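Beta-phosphoglucomutase (Clostridium difficile, PDB 4GIB) probably interconverts beta-D-glucose 1-phosphate and beta-D-glucose 6-phosphate, as a magnesium-dependent phosphomutase of the HAD-like superfamily. Local coordinates at residues T40-Y43 with H44-W48; F63-S66 with L67-I70; E100-N103 with Y104-L108; N115-P119 with G120-L124. All coordinates share one frame; numbering follows the deposited sequence.

How the interactions relate
All four interactions are local and follow one another along the chain. Interactions 1 and 3 lie on helices 41-53 and 91-109, their centres about 9 Å apart, and touch where His44 meets Lys101 and Tyr105. Interaction 2, in the loop leading to helix 72-82, sits about 10 Å from interaction 1 and packs Asn64 against Tyr45 and Lys68 against Ala41. These three belong to the helical cap region inserted after strand 28-31 of the Rossmann-like core, and they contribute residues predicted to bind substrate. Interaction 4 starts helix 121-130 where the chain has returned to the core, its centre 21 to 25 Å from the others and touching none.

Interaction 1 of 4, residues T40-Y43 with H44-W48; sequences TAYY and HYMAW. With GLY (glycine), chain H.
This is a local contact between side chains three and four residues apart at the start of helix 41-53, an early cap helix that the chain enters soon after strand 28-31. Its outer side is carried by Tyr42 and Met46, a Met-aromatic pair whose side chains cross at about a right angle. Met46 SD lies 4.4 Å from the centroid of the Tyr42 ring, 54° off the ring normal, an oblique approach that puts the sulfur 3.5 Å from Tyr42 CE2. A bend at chi3 (-73°) turns the methyl toward the Tyr42 and Tyr43 rings, though its exact place is uncertain. The bound glycine covers one face of the Tyr42 ring, its OXT 3.3 Å above the plane and over the centre. Tyr45 joins from along the helix: its ring and that of Tyr42 are inclined at 40°, touching through Tyr45 CD2 and Tyr42 CE1 at 3.9 Å. Four successive backbone bonds define the alpha-helical turn beneath, starting with His44 N to Thr40 O; Asp34, predicted to be the proton donor/acceptor, accepts from the backbone N of both Thr40 and Ala41 at the helix start. On the side turned to helix 91-109, Thr40 and His44 run side by side. Thr40 OG1 lies in the plane of the imidazole, at its edge, 3.8 Å from His44 CD2, and a water links Thr40 OG1 (2.6 Å) to His44 NE2. The other ring nitrogen, His44 ND1, is bonded to Lys101 NZ, while Tyr105 stacks on the ring, so polar bonds at both nitrogens and a stacked neighbour limit the rotation of the imidazole.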
loop_
_atom_site.group_PDB
_atom_site.type_symbol
_atom_site.label_atom_id
_atom_site.label_comp_id
_atom_site.label_asym_id
_atom_site.label_seq_id
_atom_site.Cartn_x
_atom_site.Cartn_y
_atom_site.Cartn_z
ATOM N N THR A 40 3.820 5.247 -6.658
ATOM C CA THR A 40 3.343 6.560 -6.213
ATOM C C THR A 40 4.285 7.215 -5.189
ATOM O O THR A 40 4.166 8.425 -4.901
ATOM C CB THR A 40 2.011 6.406 -5.528
ATOM O OG1 THR A 40 2.176 5.543 -4.402
ATOM C CG2 THR A 40 0.970 5.808 -6.488
ATOM N N ALA A 41 5.215 6.415 -4.654
ATOM C CA ALA A 41 6.130 6.846 -3.594
ATOM C C ALA A 41 6.958 8.073 -3.961
ATOM O O ALA A 41 7.136 8.990 -3.140
ATOM C CB ALA A 41 7.054 5.668 -3.178
ATOM N N TYR A 42 7.454 8.113 -5.192
ATOM C CA TYR A 42 8.238 9.260 -5.599
ATOM C C TYR A 42 7.366 10.517 -5.695
ATOM O O TYR A 42 7.816 11.620 -5.349
ATOM C CB TYR A 42 8.967 9.010 -6.914
ATOM C CG TYR A 42 10.045 10.033 -7.156
ATOM C CD1 TYR A 42 11.205 10.029 -6.389
ATOM C CD2 TYR A 42 9.920 10.994 -8.146
ATOM C CE1 TYR A 42 12.209 10.963 -6.597
ATOM C CE2 TYR A 42 10.925 11.930 -8.367
ATOM C CZ TYR A 42 12.066 11.902 -7.590
ATOM O OH TYR A 42 13.066 12.808 -7.811
ATOM N N TYR A 43 6.119 10.357 -6.146
ATOM C CA TYR A 43 5.212 11.518 -6.260
ATOM C C TYR A 43 4.901 12.096 -4.881
ATOM O O TYR A 43 4.915 13.301 -4.704
ATOM C CB TYR A 43 3.920 11.164 -6.999
ATOM C CG TYR A 43 4.129 10.669 -8.408
ATOM C CD1 TYR A 43 4.849 11.424 -9.325
ATOM C CD2 TYR A 43 3.545 9.484 -8.849
ATOM C CE1 TYR A 43 5.043 10.982 -10.639
ATOM C CE2 TYR A 43 3.719 9.039 -10.174
ATOM C CZ TYR A 43 4.474 9.797 -11.053
ATOM O OH TYR A 43 4.670 9.386 -12.350
ATOM N N HIS A 44 4.622 11.229 -3.909
ATOM C CA HIS A 44 4.377 11.660 -2.533
ATOM C C HIS A 44 5.597 12.400 -2.003
ATOM O O HIS A 44 5.478 13.440 -1.370
ATOM C CB HIS A 44 4.119 10.469 -1.598
ATOM C CG HIS A 44 2.755 9.872 -1.726
ATOM N ND1 HIS A 44 1.631 10.482 -1.218
ATOM C CD2 HIS A 44 2.340 8.693 -2.254
ATOM C CE1 HIS A 44 0.575 9.725 -1.462
ATOM N NE2 HIS A 44 0.980 8.628 -2.076
ATOM N N TYR A 45 6.772 11.837 -2.266
ATOM C CA TYR A 45 8.028 12.428 -1.815
ATOM C C TYR A 45 8.273 13.819 -2.397
ATOM O O TYR A 45 8.744 14.694 -1.701
ATOM C CB TYR A 45 9.194 11.504 -2.123
ATOM C CG TYR A 45 10.520 12.195 -2.062
ATOM C CD1 TYR A 45 11.125 12.488 -0.841
ATOM C CD2 TYR A 45 11.177 12.570 -3.224
ATOM C CE1 TYR A 45 12.349 13.144 -0.789
ATOM C CE2 TYR A 45 12.411 13.218 -3.177
ATOM C CZ TYR A 45 12.994 13.493 -1.957
ATOM O OH TYR A 45 14.217 14.152 -1.913
ATOM N N MET A 46 7.984 14.003 -3.677
ATOM C CA MET A 46 8.127 15.309 -4.314
ATOM C C MET A 46 7.175 16.305 -3.665
ATOM O O MET A 46 7.541 17.466 -3.429
ATOM C CB MET A 46 7.831 15.219 -5.819
ATOM C CG MET A 46 8.929 14.553 -6.619
ATOM S SD MET A 46 8.597 14.485 -8.385
ATOM C CE MET A 46 7.346 13.228 -8.468
ATOM N N ALA A 47 5.951 15.839 -3.383
ATOM C CA ALA A 47 4.926 16.672 -2.757
ATOM C C ALA A 47 5.271 17.001 -1.306
ATOM O O ALA A 47 5.078 18.146 -0.872
ATOM C CB ALA A 47 3.554 15.998 -2.835
ATOM N N TRP A 48 5.758 16.011 -0.554
ATOM C CA TRP A 48 6.122 16.250 0.841
ATOM C C TRP A 48 7.380 17.116 0.923
ATOM O O TRP A 48 7.458 18.033 1.766
ATOM C CB TRP A 48 6.321 14.948 1.639
ATOM C CG TRP A 48 5.057 14.245 2.092
ATOM C CD1 TRP A 48 4.708 12.953 1.842
ATOM C CD2 TRP A 48 3.980 14.806 2.876
ATOM N NE1 TRP A 48 3.494 12.670 2.420
ATOM C CE2 TRP A 48 3.030 13.786 3.066
ATOM C CE3 TRP A 48 3.737 16.069 3.437
ATOM C CZ2 TRP A 48 1.841 13.987 3.785
ATOM C CZ3 TRP A 48 2.560 16.271 4.151
ATOM C CH2 TRP A 48 1.622 15.236 4.315
HETATM N N GLY H . 10.646 6.388 -9.792
HETATM C CA GLY H . 11.650 6.866 -10.790
HETATM C C GLY H . 12.601 7.899 -10.211
HETATM O O GLY H . 13.809 7.673 -10.116
HETATM O OXT GLY H . 12.200 8.995 -9.813
HETATM O O HOH W 1 0.102 5.569 -2.791
#

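Interaction 2 of 4, residues F63-S66 with L67-I70; sequences FNES and LKGI
Leu67 tucks its CD1 branch against Asn64 and the ring of Phe63. Leu67 CD1 sits 3.7 Å from Asn64 OD1, where the two side chains cross at about a right angle, and 4.1 Å from Phe63 CE2, approaching that ring obliquely. The other branch, Leu67 CD2, turns back along the chain to lie 3.9 Å from Ser66 O. A chi1 of -61° swings Leu67 CG to the side of the backbone N, bringing the branch point back over the preceding 3-10 turn. Asn64 O closes that turn by accepting from Leu67 N at 2.8 Å; the N-H comes from above the carbonyl plane, 58° out of it, rather than along a lone pair. A second, weak bond reaches the same oxygen from Lys68 N. Beyond it, Leu67 to Ile70 form a type II beta turn, with Gly69 taking the positive phi (70°) that suits glycine in this place. The 3-10 turn and the beta turn thus follow directly in the loop between helices 41-53 and 72-82, where Leu67 to Ile70 belong to a predicted substrate-binding run. Lys68 runs extended to a bend at its last torsion, and its NZ forms salt bridges with Asp34 and Asp195, both of which bind the sodium ion seen here. On the flank, Ser66 OG donates to Phe63 O at 3.0 Å and lies over one face of the Phe63 ring, 4.1 Å above the plane and toward its rim.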
loop_
_atom_site.group_PDB
_atom_site.type_symbol
_atom_site.label_atom_id
_atom_site.label_comp_id
_atom_site.label_asym_id
_atom_site.label_seq_id
_atom_site.Cartn_x
_atom_site.Cartn_y
_atom_site.Cartn_z
ATOM N N PHE A 63 14.960 8.984 4.450
ATOM C CA PHE A 63 13.975 9.255 5.503
ATOM C C PHE A 63 12.573 8.955 4.986
ATOM O O PHE A 63 11.801 8.260 5.640
ATOM C CB PHE A 63 14.045 10.701 5.990
ATOM C CG PHE A 63 12.931 11.074 6.939
ATOM C CD1 PHE A 63 12.983 10.705 8.278
ATOM C CD2 PHE A 63 11.831 11.796 6.491
ATOM C CE1 PHE A 63 11.945 11.054 9.159
ATOM C CE2 PHE A 63 10.799 12.148 7.366
ATOM C CZ PHE A 63 10.860 11.773 8.698
ATOM N N ASN A 64 12.264 9.479 3.802
ATOM C CA ASN A 64 10.975 9.251 3.166
ATOM C C ASN A 64 10.595 7.772 3.154
ATOM O O ASN A 64 9.419 7.430 3.112
ATOM C CB ASN A 64 10.983 9.761 1.730
ATOM C CG ASN A 64 9.699 9.444 0.995
ATOM O OD1 ASN A 64 8.645 10.011 1.278
ATOM N ND2 ASN A 64 9.789 8.542 0.020
ATOM N N GLU A 65 11.586 6.897 3.203
ATOM C CA GLU A 65 11.312 5.483 3.185
ATOM C C GLU A 65 10.532 5.041 4.446
ATOM O O GLU A 65 10.152 3.882 4.539
ATOM C CB GLU A 65 12.611 4.695 3.008
ATOM C CG GLU A 65 12.487 3.479 2.086
ATOM C CD GLU A 65 12.276 3.871 0.612
ATOM O OE1 GLU A 65 11.579 4.875 0.337
ATOM O OE2 GLU A 65 12.802 3.161 -0.273
ATOM N N SER A 66 10.301 5.978 5.390
ATOM C CA SER A 66 9.485 5.761 6.617
ATOM C C SER A 66 8.170 6.583 6.558
ATOM O O SER A 66 7.471 6.768 7.566
ATOM C CB SER A 66 10.229 6.204 7.858
ATOM O OG SER A 66 10.097 7.608 8.027
ATOM N N LEU A 67 7.893 7.153 5.398
ATOM C CA LEU A 67 6.650 7.858 5.160
ATOM C C LEU A 67 5.860 7.016 4.165
ATOM O O LEU A 67 4.661 7.193 3.999
ATOM C CB LEU A 67 6.897 9.241 4.569
ATOM C CG LEU A 67 7.695 10.230 5.399
ATOM C CD1 LEU A 67 7.933 11.476 4.565
ATOM C CD2 LEU A 67 6.973 10.545 6.691
ATOM N N LYS A 68 6.566 6.092 3.524
ATOM C CA LYS A 68 6.012 5.197 2.526
ATOM C C LYS A 68 4.886 4.351 3.090
ATOM O O LYS A 68 5.046 3.687 4.118
ATOM C CB LYS A 68 7.120 4.293 1.991
ATOM C CG LYS A 68 6.718 3.424 0.832
ATOM C CD LYS A 68 7.877 2.547 0.388
ATOM C CE LYS A 68 7.427 1.534 -0.655
ATOM N NZ LYS A 68 6.891 2.175 -1.891
ATOM N N GLY A 69 3.741 4.384 2.411
ATOM C CA GLY A 69 2.577 3.622 2.836
ATOM C C GLY A 69 1.925 4.147 4.104
ATOM O O GLY A 69 1.149 3.441 4.731
ATOM N N ILE A 70 2.237 5.383 4.481
ATOM C CA ILE A 70 1.674 6.003 5.686
ATOM C C ILE A 70 0.602 7.035 5.277
ATOM O O ILE A 70 0.770 7.739 4.288
ATOM C CB ILE A 70 2.787 6.686 6.552
ATOM C CG1 ILE A 70 3.895 5.697 6.935
ATOM C CG2 ILE A 70 2.219 7.260 7.814
ATOM C CD1 ILE A 70 3.429 4.509 7.835
#

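Interaction 3 of 4, residues E100-N103 with Y104-L108; sequences EKNN and YYVSL
Lys101 lies alongside Tyr105, one helical turn further on, both side chains pointing the same way. From CB the lysine leaves the helix with CG anti to the backbone N; a bend at chi2 (-85°) then turns the chain toward the next turn. Lys101 CE comes to 4.2 Å from Tyr105 CB, and the tip, Lys101 NZ, to 4.0 Å from the same carbon, reaching the tyrosine obliquely at the base of its ring. That ammonium is bonded to His44 ND1, and the lysine also makes a cation-pi contact with Trp48. Next to it, Asn102 crosses Val106 obliquely: Val106 CG2 packs 3.7 Å from Asn102 OD1 and 3.3 Å from Asn102 O. The amide oxygen is itself held by Asn143 ND2 and sits at the edge of the Tyr105 ring, near its plane. Beneath these side chains run regular helical bonds, including Val106 N to Asn102 O at 2.7 Å, nearly straight at 170°. The inward side of helix 91-109 packs on helix 41-53, with Tyr105 against Tyr43 and Ala47, while Asn102 and Val106 meet the core-domain loop at Asn143.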
loop_
_atom_site.group_PDB
_atom_site.type_symbol
_atom_site.label_atom_id
_atom_site.label_comp_id
_atom_site.label_asym_id
_atom_site.label_seq_id
_atom_site.Cartn_x
_atom_site.Cartn_y
_atom_site.Cartn_z
ATOM N N GLU A 100 -2.383 21.681 0.974
ATOM C CA GLU A 100 -1.490 22.208 -0.037
ATOM C C GLU A 100 -0.678 21.073 -0.640
ATOM O O GLU A 100 -0.490 21.007 -1.847
ATOM C CB GLU A 100 -0.576 23.295 0.561
ATOM C CG GLU A 100 0.465 23.826 -0.415
ATOM C CD GLU A 100 1.402 24.874 0.184
ATOM O OE1 GLU A 100 2.442 25.141 -0.464
ATOM O OE2 GLU A 100 1.114 25.423 1.284
ATOM N N LYS A 101 -0.215 20.170 0.209
ATOM C CA LYS A 101 0.529 19.025 -0.243
ATOM C C LYS A 101 -0.359 18.113 -1.080
ATOM O O LYS A 101 0.057 17.648 -2.143
ATOM C CB LYS A 101 1.107 18.265 0.957
ATOM C CG LYS A 101 1.866 16.973 0.608
ATOM C CD LYS A 101 0.967 15.737 0.465
ATOM C CE LYS A 101 1.781 14.549 -0.046
ATOM N NZ LYS A 101 1.027 13.289 -0.117
ATOM N N ASN A 102 -1.573 17.849 -0.602
ATOM C CA ASN A 102 -2.492 16.975 -1.338
ATOM C C ASN A 102 -2.744 17.528 -2.752
ATOM O O ASN A 102 -2.589 16.803 -3.738
ATOM C CB ASN A 102 -3.808 16.798 -0.580
ATOM C CG ASN A 102 -4.701 15.690 -1.168
ATOM O OD1 ASN A 102 -4.221 14.663 -1.635
ATOM N ND2 ASN A 102 -6.006 15.877 -1.062
ATOM N N ASN A 103 -3.117 18.803 -2.851
ATOM C CA ASN A 103 -3.339 19.431 -4.153
ATOM C C ASN A 103 -2.151 19.225 -5.086
ATOM O O ASN A 103 -2.311 18.925 -6.260
ATOM C CB ASN A 103 -3.607 20.930 -4.004
ATOM C CG ASN A 103 -4.924 21.231 -3.299
ATOM O OD1 ASN A 103 -5.824 20.389 -3.242
ATOM N ND2 ASN A 103 -5.048 22.454 -2.772
ATOM N N TYR A 104 -0.951 19.374 -4.553
ATOM C CA TYR A 104 0.238 19.196 -5.363
ATOM C C TYR A 104 0.411 17.722 -5.750
ATOM O O TYR A 104 0.728 17.435 -6.891
ATOM C CB TYR A 104 1.476 19.784 -4.668
ATOM C CG TYR A 104 2.698 19.799 -5.555
ATOM C CD1 TYR A 104 2.658 20.395 -6.804
ATOM C CD2 TYR A 104 3.892 19.225 -5.143
ATOM C CE1 TYR A 104 3.766 20.407 -7.630
ATOM C CE2 TYR A 104 5.019 19.232 -5.968
ATOM C CZ TYR A 104 4.945 19.829 -7.205
ATOM O OH TYR A 104 6.040 19.855 -8.023
ATOM N N TYR A 105 0.148 16.801 -4.822
ATOM C CA TYR A 105 0.249 15.367 -5.111
ATOM C C TYR A 105 -0.776 14.958 -6.196
ATOM O O TYR A 105 -0.431 14.252 -7.159
ATOM C CB TYR A 105 0.062 14.530 -3.832
ATOM C CG TYR A 105 -0.004 13.042 -4.096
ATOM C CD1 TYR A 105 1.143 12.327 -4.441
ATOM C CD2 TYR A 105 -1.216 12.344 -4.008
ATOM C CE1 TYR A 105 1.082 10.960 -4.722
ATOM C CE2 TYR A 105 -1.282 10.985 -4.260
ATOM C CZ TYR A 105 -0.130 10.294 -4.625
ATOM O OH TYR A 105 -0.182 8.941 -4.888
ATOM N N VAL A 106 -2.010 15.434 -6.049
ATOM C CA VAL A 106 -3.099 15.134 -6.989
ATOM C C VAL A 106 -2.770 15.623 -8.400
ATOM O O VAL A 106 -3.136 15.005 -9.396
ATOM C CB VAL A 106 -4.428 15.741 -6.470
ATOM C CG1 VAL A 106 -5.527 15.819 -7.583
ATOM C CG2 VAL A 106 -4.899 14.954 -5.250
ATOM N N SER A 107 -2.052 16.728 -8.474
ATOM C CA SER A 107 -1.649 17.279 -9.740
ATOM C C SER A 107 -0.629 16.369 -10.413
ATOM O O SER A 107 -0.608 16.237 -11.623
ATOM C CB SER A 107 -1.061 18.668 -9.522
ATOM O OG SER A 107 -0.604 19.185 -10.740
ATOM N N LEU A 108 0.231 15.751 -9.626
ATOM C CA LEU A 108 1.241 14.839 -10.182
ATOM C C LEU A 108 0.622 13.542 -10.641
ATOM O O LEU A 108 0.891 13.102 -11.744
ATOM C CB LEU A 108 2.345 14.557 -9.166
ATOM C CG LEU A 108 3.176 15.779 -8.745
ATOM C CD1 LEU A 108 4.132 15.392 -7.642
ATOM C CD2 LEU A 108 3.925 16.373 -9.936
#

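Interaction 4 of 4, residues N115-P119 with G120-L124; sequences NDILP and GIESL
Apolar contact is led by Ile117, whose two branches grip the first turn of helix 121-130 separately. Its CG2 methyl meets Ile121 CB at 3.8 Å, the two side chains meeting at a slant. The longer arm, with CG1 anti to the carbonyl carbon (chi1 -63°), carries Ile117 CD1 across the stem of Glu122 at about a right angle, 3.8 Å from Glu122 CG. Leu118 adds its CB, 4.0 Å from Ile121 CG1, while the rest of that side chain leads off toward Asp39 and Thr229. Hydrogen bonding centres on Leu118 O, which takes two donors. Ile121 N reaches Leu118 O at 3.2 Å, tilted 31° from the carbonyl plane, and a water donates to Leu118 O at 2.9 Å. The same water accepts from Glu122 N at 3.0 Å, so it sits between this N-H and the carbonyl four residues back, taking the place of the direct i to i-4 bond. Behind them Leu124 N closes the first helical turn on Gly120 O, and Pro119 O is held by Thr229 OG1. The backbone bond from Ile121 to Leu118 closes a type II beta turn with Pro119 and Gly120 at its corners. The second corner, Gly120, at phi 85°, is also the N-cap of helix 121-130, so this Pro-Gly turn runs straight into the helix that precedes strand 134-137 of the HAD-like Rossmann core.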
loop_
_atom_site.group_PDB
_atom_site.type_symbol
_atom_site.label_atom_id
_atom_site.label_comp_id
_atom_site.label_asym_id
_atom_site.label_seq_id
_atom_site.Cartn_x
_atom_site.Cartn_y
_atom_site.Cartn_z
ATOM N N ASN A 115 -0.212 2.596 -18.843
ATOM C CA ASN A 115 1.188 2.258 -19.033
ATOM C C ASN A 115 1.970 2.216 -17.721
ATOM O O ASN A 115 3.053 1.650 -17.682
ATOM C CB ASN A 115 1.862 3.260 -19.977
ATOM C CG ASN A 115 1.509 3.027 -21.439
ATOM O OD1 ASN A 115 1.196 1.906 -21.850
ATOM N ND2 ASN A 115 1.590 4.085 -22.237
ATOM N N ASP A 116 1.413 2.797 -16.655
ATOM C CA ASP A 116 2.100 2.847 -15.367
ATOM C C ASP A 116 1.790 1.684 -14.424
ATOM O O ASP A 116 2.259 1.673 -13.291
ATOM C CB ASP A 116 1.822 4.195 -14.698
ATOM C CG ASP A 116 2.315 5.352 -15.539
ATOM O OD1 ASP A 116 3.438 5.241 -16.071
ATOM O OD2 ASP A 116 1.591 6.361 -15.689
ATOM N N ILE A 117 1.010 0.712 -14.896
ATOM C CA ILE A 117 0.692 -0.473 -14.122
ATOM C C ILE A 117 1.965 -1.293 -14.056
ATOM O O ILE A 117 2.561 -1.583 -15.093
ATOM C CB ILE A 117 -0.374 -1.332 -14.815
ATOM C CG1 ILE A 117 -1.687 -0.567 -14.928
ATOM C CG2 ILE A 117 -0.593 -2.652 -14.046
ATOM C CD1 ILE A 117 -2.710 -1.273 -15.787
ATOM N N LEU A 118 2.392 -1.683 -12.860
ATOM C CA LEU A 118 3.640 -2.452 -12.761
ATOM C C LEU A 118 3.550 -3.751 -13.572
ATOM O O LEU A 118 2.480 -4.340 -13.684
ATOM C CB LEU A 118 4.070 -2.674 -11.306
ATOM C CG LEU A 118 4.570 -1.382 -10.638
ATOM C CD1 LEU A 118 4.919 -1.547 -9.148
ATOM C CD2 LEU A 118 5.785 -0.827 -11.411
ATOM N N PRO A 119 4.671 -4.160 -14.196
ATOM C CA PRO A 119 4.729 -5.375 -15.023
ATOM C C PRO A 119 4.194 -6.610 -14.304
ATOM O O PRO A 119 4.528 -6.828 -13.137
ATOM C CB PRO A 119 6.230 -5.549 -15.287
ATOM C CG PRO A 119 6.819 -4.204 -15.108
ATOM C CD PRO A 119 5.974 -3.479 -14.120
ATOM N N GLY A 120 3.368 -7.401 -14.996
ATOM C CA GLY A 120 2.792 -8.626 -14.442
ATOM C C GLY A 120 1.521 -8.468 -13.614
ATOM O O GLY A 120 0.843 -9.448 -13.345
ATOM N N ILE A 121 1.167 -7.248 -13.233
ATOM C CA ILE A 121 -0.012 -7.031 -12.372
ATOM C C ILE A 121 -1.334 -7.287 -13.081
ATOM O O ILE A 121 -2.183 -8.000 -12.553
ATOM C CB ILE A 121 -0.003 -5.638 -11.757
ATOM C CG1 ILE A 121 1.220 -5.485 -10.863
ATOM C CG2 ILE A 121 -1.291 -5.385 -10.919
ATOM C CD1 ILE A 121 1.227 -6.445 -9.655
ATOM N N GLU A 122 -1.522 -6.709 -14.268
ATOM C CA GLU A 122 -2.751 -6.965 -15.031
ATOM C C GLU A 122 -2.992 -8.442 -15.240
ATOM O O GLU A 122 -4.109 -8.918 -15.084
ATOM C CB GLU A 122 -2.727 -6.321 -16.410
ATOM C CG GLU A 122 -3.214 -4.930 -16.465
ATOM C CD GLU A 122 -3.441 -4.488 -17.899
ATOM O OE1 GLU A 122 -2.456 -4.453 -18.677
ATOM O OE2 GLU A 122 -4.607 -4.172 -18.240
ATOM N N SER A 123 -1.949 -9.160 -15.632
ATOM C CA SER A 123 -2.065 -10.604 -15.885
ATOM C C SER A 123 -2.450 -11.324 -14.598
ATOM O O SER A 123 -3.279 -12.234 -14.610
ATOM C CB SER A 123 -0.763 -11.153 -16.453
ATOM O OG SER A 123 -0.793 -12.560 -16.507
ATOM N N LEU A 124 -1.864 -10.909 -13.481
ATOM C CA LEU A 124 -2.216 -11.506 -12.193
ATOM C C LEU A 124 -3.674 -11.203 -11.893
ATOM O O LEU A 124 -4.448 -12.106 -11.587
ATOM C CB LEU A 124 -1.341 -10.979 -11.049
ATOM C CG LEU A 124 -1.579 -11.665 -9.693
ATOM C CD1 LEU A 124 -1.266 -13.171 -9.790
ATOM C CD2 LEU A 124 -0.766 -11.035 -8.593
HETATM O O HOH W 2 0.645 -5.305 -15.771
#